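Local atomic coordinates of endonuclease 8-like 3 (Homo sapiens, PDB entry 7JL5), a protein that belongs to the Nei-like DNA glycosylase family and here contributes a fragment of two tandem GRF zinc fingers, each built round a zinc ion. Residues H13-I18 and C36-E41; R62-T67 and V81-K86. All blocks are in the same frame, centred on the assembly; numbering follows the deposited sequence.

Interaction 1 (H13-I18 and C36-E41); sequences HNRLCI and CPLPRE. With ZN (zinc ion), chain C.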
# COMPACT_ATOMS: atom_id res chain seq x y z
N HIS A 13 -3.27 19.50 -6.31
CA HIS A 13 -3.45 19.89 -4.92
C HIS A 13 -2.26 19.37 -4.13
O HIS A 13 -1.79 18.25 -4.36
CB HIS A 13 -4.75 19.32 -4.35
CG HIS A 13 -5.81 19.09 -5.38
ND1 HIS A 13 -6.34 17.84 -5.64
CD2 HIS A 13 -6.44 19.94 -6.22
CE1 HIS A 13 -7.25 17.94 -6.59
NE2 HIS A 13 -7.33 19.20 -6.96
N ASN A 14 -1.76 20.18 -3.21
CA ASN A 14 -0.60 19.79 -2.41
C ASN A 14 -1.06 19.05 -1.14
O ASN A 14 -0.78 19.44 -0.01
CB ASN A 14 0.24 21.01 -2.07
CG ASN A 14 1.63 20.65 -1.61
OD1 ASN A 14 2.00 20.89 -0.46
ND2 ASN A 14 2.42 20.06 -2.50
N ARG A 15 -1.77 17.94 -1.36
CA ARG A 15 -2.46 17.23 -0.29
C ARG A 15 -1.97 15.79 -0.20
O ARG A 15 -1.68 15.16 -1.22
CB ARG A 15 -3.98 17.27 -0.52
CG ARG A 15 -4.55 18.69 -0.53
CD ARG A 15 -6.06 18.70 -0.47
NE ARG A 15 -6.57 19.00 0.86
CZ ARG A 15 -6.91 18.09 1.77
NH1 ARG A 15 -6.81 16.80 1.50
NH2 ARG A 15 -7.36 18.48 2.96
N LEU A 16 -1.90 15.29 1.03
CA LEU A 16 -1.34 13.97 1.28
C LEU A 16 -2.20 12.88 0.67
O LEU A 16 -3.41 12.81 0.91
CB LEU A 16 -1.20 13.73 2.79
CG LEU A 16 0.13 14.14 3.43
CD1 LEU A 16 0.05 13.97 4.93
CD2 LEU A 16 1.28 13.32 2.86
N CYS A 17 -1.57 12.00 -0.11
CA CYS A 17 -2.29 10.98 -0.84
C CYS A 17 -2.82 9.90 0.09
O CYS A 17 -2.28 9.66 1.18
CB CYS A 17 -1.38 10.33 -1.89
SG CYS A 17 -0.79 11.46 -3.16
N ILE A 18 -3.89 9.24 -0.35
CA ILE A 18 -4.38 8.04 0.31
C ILE A 18 -3.77 6.82 -0.37
O ILE A 18 -3.34 6.88 -1.53
CB ILE A 18 -5.92 7.95 0.31
CG1 ILE A 18 -6.45 8.03 -1.13
CG2 ILE A 18 -6.52 9.04 1.18
CD1 ILE A 18 -7.91 7.67 -1.26
N CYS A 36 -5.13 10.63 -5.10
CA CYS A 36 -5.62 11.88 -4.55
C CYS A 36 -6.53 11.61 -3.35
O CYS A 36 -7.32 10.66 -3.37
CB CYS A 36 -6.37 12.67 -5.62
SG CYS A 36 -6.82 14.36 -5.15
N PRO A 37 -6.45 12.42 -2.29
CA PRO A 37 -7.25 12.16 -1.09
C PRO A 37 -8.63 12.80 -1.06
O PRO A 37 -9.39 12.52 -0.13
CB PRO A 37 -6.37 12.77 0.02
CG PRO A 37 -5.72 13.94 -0.65
CD PRO A 37 -5.47 13.51 -2.09
N LEU A 38 -8.97 13.63 -2.03
CA LEU A 38 -10.24 14.35 -2.01
C LEU A 38 -11.39 13.44 -2.41
O LEU A 38 -11.18 12.31 -2.86
CB LEU A 38 -10.15 15.56 -2.94
CG LEU A 38 -8.97 16.50 -2.70
CD1 LEU A 38 -9.09 17.74 -3.57
CD2 LEU A 38 -8.88 16.88 -1.23
N PRO A 39 -12.63 13.89 -2.24
CA PRO A 39 -13.77 13.09 -2.68
C PRO A 39 -13.66 12.73 -4.16
O PRO A 39 -12.89 13.33 -4.91
CB PRO A 39 -14.97 14.01 -2.42
CG PRO A 39 -14.52 14.92 -1.33
CD PRO A 39 -13.05 15.14 -1.57
N ARG A 40 -14.45 11.74 -4.56
CA ARG A 40 -14.41 11.27 -5.95
C ARG A 40 -14.52 12.42 -6.94
O ARG A 40 -13.91 12.37 -8.01
CB ARG A 40 -15.52 10.25 -6.19
N GLU A 41 -15.28 13.45 -6.60
CA GLU A 41 -15.34 14.67 -7.39
C GLU A 41 -14.21 15.60 -7.00
O GLU A 41 -13.83 15.68 -5.82
CB GLU A 41 -16.69 15.37 -7.21
ZN ZN C . -5.15 15.93 -5.92
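With SG swung anti to its own backbone N (chi1 -171°), Cys-36 reaches across to the same zinc ion as His-13, whose CB directs the imidazole toward 36-41. This is the metal centre of the first GRF zinc finger, a zinc beta-ribbon in which the loop before strand 18-21 meets the loop after strand 32-35. Zinc lies 2.3 Å from His-13 ND1 and 2.4 Å from Cys-36 SG; Cys-10 and Cys-44 complete the four-ligand site.

The imidazole is held from two directions. Cys-36 SG sits at its edge, in the ring plane. Leu-38 lays CD1 over a face, 3.7 Å from the centroid of the His-13 ring in a CH-pi contact and displaced toward the rim, nearest ND1 and CE1. The zinc itself stands somewhat off the ring plane, on the side opposite this methyl. Metal bond and methyl together should restrict rotation of the ring.

The other methyl of Leu-38 serves Arg-15. The two side chains run roughly at right angles, and Leu-38 CD2 comes within 3.4 Å of Arg-15 CD and of Arg-15 NH1. A bend at chi3 (102°) brings NH1 beside Leu-38 CD2, while Pro-37 CG approaches the guanidinium edge in plane. No hydrogen bond runs between 13-18 and 36-41; the shared metal and side-chain contacts join them.

Further along, Pro-37 touches Arg-15, Leu-16 and Ile-18, meeting the leucine at its carbonyl oxygen. Ile-18, whose backbone pairs with Ala-35 as the sheet begins, turns CG1 toward the carbonyl of Cys-36 and sets CG2 3.9 Å from Pro-37 CB.

Interaction 2 (R62-T67 and V81-K86); sequences RSTMKT and VCPLGK. With ZN (zinc ion), chain D.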
# COMPACT_ATOMS: atom_id res chain seq x y z
N ARG A 62 7.52 -8.21 -4.10
CA ARG A 62 7.32 -6.97 -3.35
C ARG A 62 6.34 -7.20 -2.21
O ARG A 62 5.26 -7.75 -2.41
CB ARG A 62 6.81 -5.86 -4.27
CG ARG A 62 7.86 -5.28 -5.19
CD ARG A 62 8.79 -4.32 -4.46
NE ARG A 62 9.71 -3.68 -5.40
CZ ARG A 62 10.83 -3.04 -5.05
NH1 ARG A 62 11.18 -2.96 -3.77
NH2 ARG A 62 11.60 -2.50 -5.98
N SER A 63 6.73 -6.78 -1.01
CA SER A 63 5.86 -6.95 0.14
C SER A 63 4.69 -5.96 0.08
O SER A 63 4.69 -4.99 -0.69
CB SER A 63 6.64 -6.76 1.43
OG SER A 63 7.39 -5.55 1.40
N THR A 64 3.67 -6.24 0.89
CA THR A 64 2.50 -5.39 1.03
C THR A 64 2.53 -4.71 2.39
O THR A 64 2.98 -5.30 3.38
CB THR A 64 1.21 -6.19 0.88
OG1 THR A 64 1.02 -6.54 -0.49
CG2 THR A 64 0.01 -5.39 1.37
N MET A 65 2.06 -3.46 2.43
CA MET A 65 2.09 -2.65 3.64
C MET A 65 0.76 -2.76 4.38
O MET A 65 -0.31 -2.67 3.76
CB MET A 65 2.37 -1.18 3.29
CG MET A 65 2.57 -0.29 4.51
SD MET A 65 2.54 1.48 4.14
CE MET A 65 4.30 1.84 4.03
N LYS A 66 0.84 -2.95 5.69
CA LYS A 66 -0.31 -3.00 6.57
C LYS A 66 -0.13 -1.98 7.69
O LYS A 66 0.98 -1.51 7.96
CB LYS A 66 -0.51 -4.39 7.19
CG LYS A 66 -0.39 -5.55 6.23
CD LYS A 66 -1.59 -5.65 5.31
CE LYS A 66 -1.62 -7.00 4.62
NZ LYS A 66 -2.72 -7.10 3.63
N THR A 67 -1.24 -1.66 8.36
CA THR A 67 -1.23 -0.78 9.51
C THR A 67 -1.85 -1.50 10.71
O THR A 67 -2.63 -2.44 10.57
CB THR A 67 -2.00 0.52 9.24
OG1 THR A 67 -3.34 0.21 8.84
CG2 THR A 67 -1.32 1.31 8.14
N VAL A 81 4.49 -7.33 4.83
CA VAL A 81 4.23 -8.76 4.87
C VAL A 81 4.23 -9.32 3.46
O VAL A 81 4.25 -8.58 2.47
CB VAL A 81 2.89 -9.09 5.57
CG1 VAL A 81 2.93 -8.67 7.03
CG2 VAL A 81 1.74 -8.41 4.85
N CYS A 82 4.20 -10.65 3.37
CA CYS A 82 4.08 -11.32 2.09
C CYS A 82 2.71 -11.16 1.42
O CYS A 82 1.68 -11.31 2.09
CB CYS A 82 4.25 -12.83 2.27
SG CYS A 82 4.26 -13.79 0.76
N PRO A 83 2.68 -10.74 0.14
CA PRO A 83 1.38 -10.43 -0.48
C PRO A 83 0.58 -11.54 -1.14
O PRO A 83 -0.11 -11.28 -2.13
CB PRO A 83 1.85 -9.42 -1.54
CG PRO A 83 3.12 -10.08 -2.06
CD PRO A 83 3.78 -10.70 -0.82
N LEU A 84 0.62 -12.76 -0.61
CA LEU A 84 0.12 -13.90 -1.36
C LEU A 84 -1.13 -14.56 -0.79
O LEU A 84 -1.72 -15.41 -1.46
CB LEU A 84 1.22 -14.98 -1.49
CG LEU A 84 2.29 -14.75 -2.55
CD1 LEU A 84 3.14 -16.00 -2.71
CD2 LEU A 84 1.67 -14.35 -3.88
N GLY A 85 -1.55 -14.19 0.42
CA GLY A 85 -2.68 -14.87 1.03
C GLY A 85 -2.23 -15.83 2.10
O GLY A 85 -1.25 -16.56 1.91
N LYS A 86 -2.96 -15.86 3.23
CA LYS A 86 -2.47 -16.55 4.42
C LYS A 86 -1.97 -17.96 4.10
O LYS A 86 -0.93 -18.38 4.62
CB LYS A 86 -3.57 -16.61 5.47
ZN ZN D . 6.49 -14.15 0.37
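Thr-64 and Val-81 form an antiparallel hydrogen-bonded pair in the second GRF zinc finger, where edge strand 64-67 meets the end of strand 78-81 in a zinc beta-ribbon. Here the contact is tight: Thr-64 N donates to Val-81 O at 2.9 Å (166° at the hydrogen), and Val-81 N returns a bond of the same length to Thr-64 O. Both donors lie in the plane of the carbonyl they approach.

Ser-63 CB also comes within 3.2 Å of Val-81 O, while its buried hydroxyl turns to the carbonyl of Pro-55. Past the bridge the chain enters the metal site: Cys-82 directs its side chain away from 62-67, and its SG binds zinc at 2.3 Å, alongside Cys-57, His-59 and Cys-90. The paired backbone thus leads directly into a zinc ligand. Pro-83, next in the chain, belongs to the close part too, with CG beside Arg-62 O and CB beside Thr-64 OG1.

Elsewhere the contact is looser. Beyond Pro-83, residues 84-86 part from the strand altogether. Lys-66 is exposed, and its chain, bent at chi2 (-73°), crosses Val-81 at about a right angle; CG and CE of the lysine both reach Val-81 CG2 from one side, the nearer being CE at 3.7 Å.

Overall arrangement
Interaction 1 closes before interaction 2 opens along the chain, and the two lie on opposite sides of its centre, their centres 24 Å apart and their nearest atoms about 9 Å apart without touching. Each belongs to its own GRF finger and three-stranded antiparallel sheet: 18-21, 32-35 and 47-49 in the first, 64-67, 78-81 and 93-95 in the second. Interaction 1 joins mainly the loops flanking the strands, whereas interaction 2 includes a strand-strand bridge; each lies beside a separate zinc ion. The fingers do meet elsewhere, through a hydrogen bond between Gln-32 and Met-65. The fragment is therefore a tandem of two similar zinc-centred units.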